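Local coordinates for protein glutathione S-transferase (PDB 4PTS) that probably acts as a glutathione transferase of the Omega-like type, with a predicted cysteine nucleophile at its glutathione site, at residues Y265-F270 with W310-H315; T278-Q283 with A341-P346; Q20-D25 with C189-S194. All blocks are in the same frame, centred on the assembly; numbering follows the deposited sequence.

Interaction 1: Y265-F270 with W310-H315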
loop_
_atom_site.group_PDB
_atom_site.type_symbol
_atom_site.label_atom_id
_atom_site.label_comp_id
_atom_site.label_asym_id
_atom_site.label_seq_id
_atom_site.Cartn_x
_atom_site.Cartn_y
_atom_site.Cartn_z
ATOM N N TYR B 265 8.082 7.954 -17.491
ATOM C CA TYR B 265 7.038 7.940 -18.508
ATOM C C TYR B 265 5.744 8.514 -17.954
ATOM O O TYR B 265 5.128 9.392 -18.569
ATOM C CB TYR B 265 6.822 6.522 -18.966
ATOM C CG TYR B 265 5.588 6.281 -19.775
ATOM C CD1 TYR B 265 5.585 6.518 -21.144
ATOM C CD2 TYR B 265 4.442 5.756 -19.193
ATOM C CE1 TYR B 265 4.469 6.265 -21.918
ATOM C CE2 TYR B 265 3.324 5.490 -19.958
ATOM C CZ TYR B 265 3.346 5.751 -21.324
ATOM O OH TYR B 265 2.249 5.523 -22.127
ATOM N N ALA B 266 5.328 8.036 -16.785
ATOM C CA ALA B 266 4.084 8.532 -16.182
ATOM C C ALA B 266 4.107 10.042 -15.960
ATOM O O ALA B 266 3.152 10.728 -16.306
ATOM C CB ALA B 266 3.797 7.813 -14.882
ATOM N N ARG B 267 5.196 10.555 -15.406
ATOM C CA ARG B 267 5.264 11.974 -15.121
ATOM C C ARG B 267 5.295 12.823 -16.404
ATOM O O ARG B 267 4.749 13.928 -16.452
ATOM C CB ARG B 267 6.475 12.272 -14.258
ATOM C CG ARG B 267 6.283 11.890 -12.806
ATOM C CD ARG B 267 7.543 12.159 -11.998
ATOM N NE ARG B 267 8.586 11.184 -12.312
ATOM C CZ ARG B 267 9.893 11.444 -12.402
ATOM N NH1 ARG B 267 10.734 10.470 -12.684
ATOM N NH2 ARG B 267 10.369 12.664 -12.220
ATOM N N ASP B 268 5.940 12.298 -17.438
ATOM C CA ASP B 268 5.973 12.944 -18.738
ATOM C C ASP B 268 4.549 13.176 -19.271
ATOM O O ASP B 268 4.209 14.287 -19.676
ATOM C CB ASP B 268 6.801 12.070 -19.678
ATOM C CG ASP B 268 6.763 12.525 -21.122
ATOM O OD1 ASP B 268 6.639 13.756 -21.331
ATOM O OD2 ASP B 268 6.904 11.625 -22.023
ATOM N N LEU B 269 3.731 12.123 -19.267
ATOM C CA LEU B 269 2.322 12.224 -19.636
ATOM C C LEU B 269 1.534 13.077 -18.669
ATOM O O LEU B 269 0.724 13.904 -19.101
ATOM C CB LEU B 269 1.661 10.851 -19.708
ATOM C CG LEU B 269 2.210 9.901 -20.780
ATOM C CD1 LEU B 269 1.443 8.584 -20.795
ATOM C CD2 LEU B 269 2.155 10.540 -22.154
ATOM N N PHE B 270 1.748 12.907 -17.371
ATOM C CA PHE B 270 0.983 13.698 -16.423
ATOM C C PHE B 270 1.179 15.186 -16.672
ATOM O O PHE B 270 0.229 15.968 -16.636
ATOM C CB PHE B 270 1.406 13.389 -15.001
ATOM C CG PHE B 270 0.570 14.062 -13.973
ATOM C CD1 PHE B 270 -0.575 13.458 -13.484
ATOM C CD2 PHE B 270 0.917 15.297 -13.514
ATOM C CE1 PHE B 270 -1.361 14.093 -12.530
ATOM C CE2 PHE B 270 0.155 15.947 -12.574
ATOM C CZ PHE B 270 -0.982 15.350 -12.075
ATOM N N TRP B 310 4.951 14.098 -8.598
ATOM C CA TRP B 310 4.386 14.052 -9.948
ATOM C C TRP B 310 4.908 15.184 -10.803
ATOM O O TRP B 310 5.018 15.056 -12.003
ATOM C CB TRP B 310 2.853 14.159 -9.930
ATOM C CG TRP B 310 2.109 12.875 -9.722
ATOM C CD1 TRP B 310 1.440 12.500 -8.614
ATOM C CD2 TRP B 310 1.946 11.818 -10.662
ATOM N NE1 TRP B 310 0.870 11.264 -8.785
ATOM C CE2 TRP B 310 1.162 10.822 -10.043
ATOM C CE3 TRP B 310 2.387 11.608 -11.966
ATOM C CZ2 TRP B 310 0.792 9.632 -10.695
ATOM C CZ3 TRP B 310 2.033 10.420 -12.610
ATOM C CH2 TRP B 310 1.231 9.452 -11.974
ATOM N N LEU B 311 5.214 16.300 -10.171
ATOM C CA LEU B 311 5.677 17.483 -10.888
ATOM C C LEU B 311 7.195 17.616 -10.944
ATOM O O LEU B 311 7.714 18.662 -11.296
ATOM C CB LEU B 311 5.107 18.722 -10.225
ATOM C CG LEU B 311 3.580 18.769 -10.165
ATOM C CD1 LEU B 311 3.163 20.077 -9.492
ATOM C CD2 LEU B 311 2.953 18.620 -11.555
ATOM N N THR B 312 7.898 16.546 -10.632
ATOM C CA THR B 312 9.328 16.572 -10.696
ATOM C C THR B 312 9.763 16.186 -12.116
ATOM O O THR B 312 9.059 15.474 -12.809
ATOM C CB THR B 312 9.964 15.646 -9.649
ATOM O OG1 THR B 312 9.632 14.285 -9.936
ATOM C CG2 THR B 312 9.466 16.010 -8.270
ATOM N N PRO B 313 10.933 16.683 -12.537
ATOM C CA PRO B 313 11.576 16.477 -13.835
ATOM C C PRO B 313 11.834 15.039 -14.184
ATOM O O PRO B 313 12.414 14.323 -13.374
ATOM C CB PRO B 313 12.925 17.158 -13.650
ATOM C CG PRO B 313 12.625 18.280 -12.728
ATOM C CD PRO B 313 11.634 17.718 -11.749
ATOM N N HIS B 314 11.484 14.651 -15.412
ATOM C CA HIS B 314 11.516 13.237 -15.858
ATOM C C HIS B 314 12.582 12.888 -16.909
ATOM O O HIS B 314 12.961 11.724 -17.024
ATOM C CB HIS B 314 10.141 12.836 -16.394
ATOM C CG HIS B 314 9.547 13.834 -17.330
ATOM N ND1 HIS B 314 9.810 13.832 -18.681
ATOM C CD2 HIS B 314 8.719 14.878 -17.109
ATOM C CE1 HIS B 314 9.164 14.827 -19.256
ATOM N NE2 HIS B 314 8.498 15.481 -18.324
ATOM N N HIS B 315 13.043 13.882 -17.676
ATOM C CA HIS B 315 14.129 13.707 -18.666
ATOM C C HIS B 315 13.819 12.693 -19.764
ATOM O O HIS B 315 14.678 11.898 -20.164
ATOM C CB HIS B 315 15.446 13.348 -17.972
ATOM C CG HIS B 315 15.818 14.327 -16.920
ATOM N ND1 HIS B 315 15.601 14.091 -15.578
ATOM C CD2 HIS B 315 16.310 15.586 -17.016
ATOM C CE1 HIS B 315 15.975 15.154 -14.888
ATOM N NE2 HIS B 315 16.410 16.075 -15.736
#
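Phe270 and Trp310 meet in an offset stack. The phenyl ring partly overlaps the six-membered ring of the indole, displaced toward its rim, with centroids 4.8 Å apart and planes at 28°. With Phe270 CG trans to the backbone N (chi1 -174°) the ring swings over the indole, while Phe270 CB itself lies 3.7 Å from Trp310 CE3. Apolar contacts extend the patch: Ala266 CB touches Trp310 CZ3, and Leu311 CD2 sits at the edge of the Phe270 ring.

The polar part rests on Arg267, whose aliphatic CG passes the indole before the chain bends. Its NH2 donates to Pro313 O at 2.9 Å, from above the carbonyl plane, and more weakly to Thr312 OG1 and O. Thr312 OG1 also bonds Asn309 O.

A CH-pi contact closes the far end: Asp268 CA lies 3.6 Å from the centroid of the His314 ring, 10° off its normal. The Asp268 carboxylate pairs with Arg220.

In the fold, the loop 310-315 packs along the C-terminal half of helix 260-270. Tyr265 and Leu269 face away from it toward helix 229-245, and Ala266 touches both. Trp263, one turn earlier, meets both Trp310, edge-to-face, and Arg267, in a cation-pi contact.

Interaction 2: T278-Q283 with A341-P346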
loop_
_atom_site.group_PDB
_atom_site.type_symbol
_atom_site.label_atom_id
_atom_site.label_comp_id
_atom_site.label_asym_id
_atom_site.label_seq_id
_atom_site.Cartn_x
_atom_site.Cartn_y
_atom_site.Cartn_z
ATOM N N THR B 278 -6.742 16.441 -15.977
ATOM C CA THR B 278 -8.026 15.750 -15.953
ATOM C C THR B 278 -8.126 14.894 -14.704
ATOM O O THR B 278 -9.144 14.237 -14.462
ATOM C CB THR B 278 -8.226 14.854 -17.203
ATOM O OG1 THR B 278 -7.266 13.785 -17.212
ATOM C CG2 THR B 278 -8.089 15.678 -18.500
ATOM N N THR B 279 -7.081 14.932 -13.888
ATOM C CA THR B 279 -6.895 13.932 -12.848
ATOM C C THR B 279 -7.157 14.473 -11.463
ATOM O O THR B 279 -6.420 15.332 -10.998
ATOM C CB THR B 279 -5.474 13.389 -12.906
ATOM O OG1 THR B 279 -5.241 12.877 -14.222
ATOM C CG2 THR B 279 -5.287 12.287 -11.895
ATOM N N ASP B 280 -8.234 13.980 -10.835
ATOM C CA ASP B 280 -8.652 14.392 -9.480
ATOM C C ASP B 280 -8.375 13.284 -8.453
ATOM O O ASP B 280 -9.141 12.330 -8.320
ATOM C CB ASP B 280 -10.138 14.779 -9.477
ATOM C CG ASP B 280 -10.629 15.292 -8.099
ATOM O OD1 ASP B 280 -10.189 14.729 -7.052
ATOM O OD2 ASP B 280 -11.458 16.253 -8.072
ATOM N N PHE B 281 -7.272 13.423 -7.730
ATOM C CA PHE B 281 -6.832 12.394 -6.823
ATOM C C PHE B 281 -7.758 12.246 -5.633
ATOM O O PHE B 281 -7.851 11.168 -5.050
ATOM C CB PHE B 281 -5.432 12.706 -6.315
ATOM C CG PHE B 281 -4.370 12.692 -7.383
ATOM C CD1 PHE B 281 -3.897 11.493 -7.894
ATOM C CD2 PHE B 281 -3.824 13.875 -7.853
ATOM C CE1 PHE B 281 -2.912 11.475 -8.864
ATOM C CE2 PHE B 281 -2.840 13.865 -8.821
ATOM C CZ PHE B 281 -2.387 12.660 -9.331
ATOM N N THR B 282 -8.439 13.296 -5.238
ATOM C CA THR B 282 -9.297 13.134 -4.098
ATOM C C THR B 282 -10.478 12.252 -4.458
ATOM O O THR B 282 -10.791 11.321 -3.734
ATOM C CB THR B 282 -9.721 14.482 -3.500
ATOM O OG1 THR B 282 -8.537 15.139 -3.029
ATOM C CG2 THR B 282 -10.675 14.297 -2.315
ATOM N N GLN B 283 -11.106 12.511 -5.594
ATOM C CA GLN B 283 -12.263 11.720 -6.017
ATOM C C GLN B 283 -11.915 10.292 -6.422
ATOM O O GLN B 283 -12.734 9.389 -6.310
ATOM C CB GLN B 283 -12.975 12.390 -7.176
ATOM C CG GLN B 283 -13.717 13.642 -6.789
ATOM C CD GLN B 283 -14.497 14.255 -7.942
ATOM O OE1 GLN B 283 -14.587 15.462 -8.030
ATOM N NE2 GLN B 283 -15.094 13.425 -8.813
ATOM N N ALA B 341 -7.944 22.939 -6.660
ATOM C CA ALA B 341 -6.505 22.876 -6.344
ATOM C C ALA B 341 -6.161 21.903 -5.185
ATOM O O ALA B 341 -5.150 21.182 -5.235
ATOM C CB ALA B 341 -5.976 24.283 -6.052
ATOM N N GLN B 342 -7.000 21.948 -4.145
ATOM C CA GLN B 342 -6.992 21.014 -3.001
ATOM C C GLN B 342 -7.142 19.526 -3.360
ATOM O O GLN B 342 -6.703 18.666 -2.607
ATOM C CB GLN B 342 -8.154 21.370 -2.094
ATOM C CG GLN B 342 -9.476 21.220 -2.829
ATOM C CD GLN B 342 -10.557 22.097 -2.271
ATOM O OE1 GLN B 342 -11.155 22.901 -3.003
ATOM N NE2 GLN B 342 -10.832 21.950 -0.965
ATOM N N ASN B 343 -7.794 19.244 -4.481
ATOM C CA ASN B 343 -7.974 17.887 -4.972
ATOM C C ASN B 343 -6.871 17.427 -5.915
ATOM O O ASN B 343 -6.829 16.264 -6.316
ATOM C CB ASN B 343 -9.297 17.779 -5.733
ATOM C CG ASN B 343 -10.525 17.864 -4.843
ATOM O OD1 ASN B 343 -11.634 17.738 -5.336
ATOM N ND2 ASN B 343 -10.339 18.078 -3.542
ATOM N N TRP B 344 -5.990 18.350 -6.286
ATOM C CA TRP B 344 -4.899 18.081 -7.214
ATOM C C TRP B 344 -3.595 17.984 -6.419
ATOM O O TRP B 344 -3.625 17.857 -5.201
ATOM C CB TRP B 344 -4.836 19.213 -8.246
ATOM C CG TRP B 344 -4.301 18.809 -9.566
ATOM C CD1 TRP B 344 -4.795 17.851 -10.366
ATOM C CD2 TRP B 344 -3.166 19.365 -10.237
ATOM N NE1 TRP B 344 -4.041 17.753 -11.502
ATOM C CE2 TRP B 344 -3.027 18.677 -11.447
ATOM C CE3 TRP B 344 -2.248 20.380 -9.925
ATOM C CZ2 TRP B 344 -2.004 18.971 -12.358
ATOM C CZ3 TRP B 344 -1.235 20.669 -10.820
ATOM C CH2 TRP B 344 -1.123 19.970 -12.021
ATOM N N VAL B 345 -2.461 18.039 -7.111
ATOM C CA VAL B 345 -1.164 18.126 -6.438
ATOM C C VAL B 345 -0.987 19.531 -5.841
ATOM O O VAL B 345 -1.426 20.513 -6.430
ATOM C CB VAL B 345 0.032 17.735 -7.341
ATOM C CG1 VAL B 345 -0.294 16.534 -8.233
ATOM C CG2 VAL B 345 0.467 18.903 -8.179
ATOM N N PRO B 346 -0.391 19.627 -4.647
ATOM C CA PRO B 346 -0.099 20.950 -4.056
ATOM C C PRO B 346 1.009 21.798 -4.763
ATOM O O PRO B 346 2.125 21.303 -4.989
ATOM C CB PRO B 346 0.252 20.600 -2.601
ATOM C CG PRO B 346 -0.534 19.352 -2.343
ATOM C CD PRO B 346 -0.429 18.572 -3.618
#
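The indole of Trp344 meets segment 278-283 with its edge: Thr279 O lies in the ring plane, 3.1 Å from Trp344 CD1. The ring nitrogen turns to another carbonyl, since Trp344 NE1 bonds Gly276 O. Val345 CB, the next residue along, lies over one face of this indole. The Phe281 ring carries Thr279 CG2 over one face, towards its rim, while Asn343 O and the carbonyl carbon of Trp344 lie near the plane at its edge. Val345 CG1 reaches the same ring obliquely, 3.7 Å from Phe281 CE2, and supplies the apolar part of the contact.

Polar groups gather where the helix begins. Asp280 is the N-cap: its OD1 accepts from Gln283 N at 2.8 Å in a nearly straight bond (173°), although the N-H comes from above the carboxylate plane. The carboxylate also leans on the neighbouring segment, with Asp280 OD1 3.4 Å from Asn343 CB; the carboxylate and amide planes are 53° apart. Thr282 crosses the Asn343 side chain at about a right angle, its OG1 lying 3.4 Å from Asn343 CA. A weak hydrogen bond from Phe281 N to Asn343 O, 3.2 Å long, joins the backbones directly.

Within the fold, the 3-10 turn 341-343 and the residues after it, close to the C-terminal end of the chain, lie against the start of helix 281-291. Phe281 also meets Trp310 and Leu307, while Thr278 reaches Asn60 on helix 57-68 and Arg54 just before it.

Interaction 3: Q20-D25 with C189-S194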
loop_
_atom_site.group_PDB
_atom_site.type_symbol
_atom_site.label_atom_id
_atom_site.label_comp_id
_atom_site.label_asym_id
_atom_site.label_seq_id
_atom_site.Cartn_x
_atom_site.Cartn_y
_atom_site.Cartn_z
ATOM N N GLN B 20 -12.977 -17.059 -5.753
ATOM C CA GLN B 20 -13.039 -17.024 -7.216
ATOM C C GLN B 20 -12.299 -15.840 -7.802
ATOM O O GLN B 20 -12.176 -14.786 -7.172
ATOM C CB GLN B 20 -14.482 -16.981 -7.702
ATOM C CG GLN B 20 -15.306 -18.196 -7.293
ATOM C CD GLN B 20 -16.599 -18.339 -8.094
ATOM O OE1 GLN B 20 -16.756 -17.736 -9.152
ATOM N NE2 GLN B 20 -17.522 -19.159 -7.598
ATOM N N GLU B 21 -11.807 -16.032 -9.021
ATOM C CA GLU B 21 -11.096 -14.995 -9.746
ATOM C C GLU B 21 -12.108 -13.983 -10.197
ATOM O O GLU B 21 -13.278 -14.307 -10.385
ATOM C CB GLU B 21 -10.349 -15.577 -10.947
ATOM C CG GLU B 21 -11.263 -16.175 -12.022
ATOM C CD GLU B 21 -10.760 -17.494 -12.618
ATOM O OE1 GLU B 21 -11.591 -18.369 -12.965
ATOM O OE2 GLU B 21 -9.529 -17.663 -12.756
ATOM N N PHE B 22 -11.660 -12.750 -10.348
ATOM C CA PHE B 22 -12.537 -11.710 -10.820
ATOM C C PHE B 22 -12.667 -11.790 -12.332
ATOM O O PHE B 22 -11.672 -11.650 -13.068
ATOM C CB PHE B 22 -12.011 -10.337 -10.455
ATOM C CG PHE B 22 -12.747 -9.237 -11.133
ATOM C CD1 PHE B 22 -14.130 -9.128 -10.990
ATOM C CD2 PHE B 22 -12.083 -8.328 -11.931
ATOM C CE1 PHE B 22 -14.835 -8.126 -11.629
ATOM C CE2 PHE B 22 -12.785 -7.318 -12.568
ATOM C CZ PHE B 22 -14.162 -7.217 -12.419
ATOM N N VAL B 23 -13.894 -12.002 -12.791
ATOM C CA VAL B 23 -14.174 -12.048 -14.214
ATOM C C VAL B 23 -15.215 -10.973 -14.526
ATOM O O VAL B 23 -16.318 -10.968 -13.975
ATOM C CB VAL B 23 -14.662 -13.451 -14.619
ATOM C CG1 VAL B 23 -14.635 -13.612 -16.120
ATOM C CG2 VAL B 23 -13.783 -14.522 -13.988
ATOM N N ARG B 24 -14.852 -10.047 -15.397
ATOM C CA ARG B 24 -15.700 -8.897 -15.672
ATOM C C ARG B 24 -16.851 -9.199 -16.649
ATOM O O ARG B 24 -16.658 -9.904 -17.639
ATOM C CB ARG B 24 -14.827 -7.792 -16.238
ATOM C CG ARG B 24 -15.509 -6.449 -16.356
ATOM C CD ARG B 24 -14.579 -5.444 -17.009
ATOM N NE ARG B 24 -13.419 -5.097 -16.175
ATOM C CZ ARG B 24 -13.427 -4.192 -15.197
ATOM N NH1 ARG B 24 -14.530 -3.561 -14.863
ATOM N NH2 ARG B 24 -12.316 -3.935 -14.531
ATOM N N ASP B 25 -18.033 -8.638 -16.365
ATOM C CA ASP B 25 -19.230 -8.779 -17.221
ATOM C C ASP B 25 -19.287 -7.666 -18.291
ATOM O O ASP B 25 -19.738 -6.554 -18.016
ATOM C CB ASP B 25 -20.511 -8.781 -16.367
ATOM N N CYS B 189 -6.341 -8.629 -9.426
ATOM C CA CYS B 189 -5.714 -8.726 -8.088
ATOM C C CYS B 189 -6.647 -8.317 -6.958
ATOM O O CYS B 189 -6.917 -9.083 -6.061
ATOM C CB CYS B 189 -4.548 -7.755 -7.961
ATOM S SG CYS B 189 -3.065 -8.117 -8.906
ATOM N N GLY B 190 -7.106 -7.071 -6.977
ATOM C CA GLY B 190 -7.919 -6.529 -5.903
ATOM C C GLY B 190 -9.209 -7.281 -5.705
ATOM O O GLY B 190 -9.648 -7.487 -4.580
ATOM N N PHE B 191 -9.832 -7.701 -6.794
ATOM C CA PHE B 191 -11.115 -8.382 -6.686
ATOM C C PHE B 191 -10.974 -9.888 -6.606
ATOM O O PHE B 191 -11.978 -10.596 -6.504
ATOM C CB PHE B 191 -12.062 -7.969 -7.827
ATOM C CG PHE B 191 -12.572 -6.559 -7.713
ATOM C CD1 PHE B 191 -12.838 -5.998 -6.477
ATOM C CD2 PHE B 191 -12.832 -5.812 -8.840
ATOM C CE1 PHE B 191 -13.306 -4.692 -6.355
ATOM C CE2 PHE B 191 -13.325 -4.507 -8.733
ATOM C CZ PHE B 191 -13.549 -3.938 -7.490
ATOM N N ALA B 192 -9.736 -10.374 -6.641
ATOM C CA ALA B 192 -9.493 -11.784 -6.432
ATOM C C ALA B 192 -10.186 -12.226 -5.149
ATOM O O ALA B 192 -10.103 -11.554 -4.122
ATOM C CB ALA B 192 -8.006 -12.064 -6.350
ATOM N N GLY B 193 -10.894 -13.342 -5.225
ATOM C CA GLY B 193 -11.554 -13.889 -4.052
ATOM C C GLY B 193 -10.774 -15.030 -3.428
ATOM O O GLY B 193 -11.341 -15.801 -2.660
ATOM N N SER B 194 -9.487 -15.166 -3.751
ATOM C CA SER B 194 -8.664 -16.189 -3.119
ATOM C C SER B 194 -7.188 -15.902 -3.290
ATOM O O SER B 194 -6.760 -15.347 -4.305
ATOM C CB SER B 194 -8.950 -17.566 -3.723
ATOM O OG SER B 194 -8.210 -17.771 -4.929
#
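Gln20 and Gly193 are joined by one backbone hydrogen bond, Gly193 N to Gln20 O, 2.7 Å long. The donor is tilted 30° from the carbonyl plane, and the bond is moderately bent at hydrogen. Segment 20-25 runs extended yet forms no regular strand. Segment 189-194 finishes helix 185-190 and then turns away, with Ala192 N bonded to Cys189 O. The two CA atoms of Gln20 and Gly193 are 4.7 Å apart, a close approach made at a residue with no side chain. Ser194 then serves as the N-cap of helix 195-217 through a bond from Ala197 N to its OG.

Side by side and pointing the same way, Phe22 and Phe191 form the hydrophobic half of the contact. Their CB atoms touch at 3.5 Å, and the rings beyond them are turned to 70° in an edge-to-face pair. Phe191 presents its edge: CD2 stands over the centre of the Phe22 ring, 3.8 Å above its plane. A trans chi1 (169°) at Phe22 swings its ring alongside Phe191. The opposite face of Phe22 has Arg24 N over its rim, while Arg24 NH2 lies in plane at the ring edge. The Arg24 guanidinium continues to Tyr187, with which it makes a cation-pi contact.

Phe191 is further surrounded by His292, Phe249, Val16 and Ile295, an aromatic and aliphatic cluster beside Tyr187, the predicted proton donor or acceptor, and near Tyr288, predicted to lower the pKa of the predicted cysteine nucleophile. Here an N-terminal extended segment covers the junction between two helices of the all-helical C-terminal domain typical of glutathione transferases, next to the predicted active site.

Interactions 1 and 2 form one continuous region, with centres 16 Å apart. Phe270 touches both Phe281 and Trp344, and Leu311 meets Val345. Helices 260-270 and 281-291 follow each other in the chain, and the two long-range contacts interlock: 265-270, 278-283, 310-315 and 341-346 come in that order, so each pairing crosses the other. The C-terminal extension is thereby laid twice against the helical domain. Interaction 3 closes earlier in the chain and lies apart, about 18 Å from interaction 1 and 13 Å from interaction 2 between nearest atoms. Segments from both ends of the protein thus pack on the helices, at separate places.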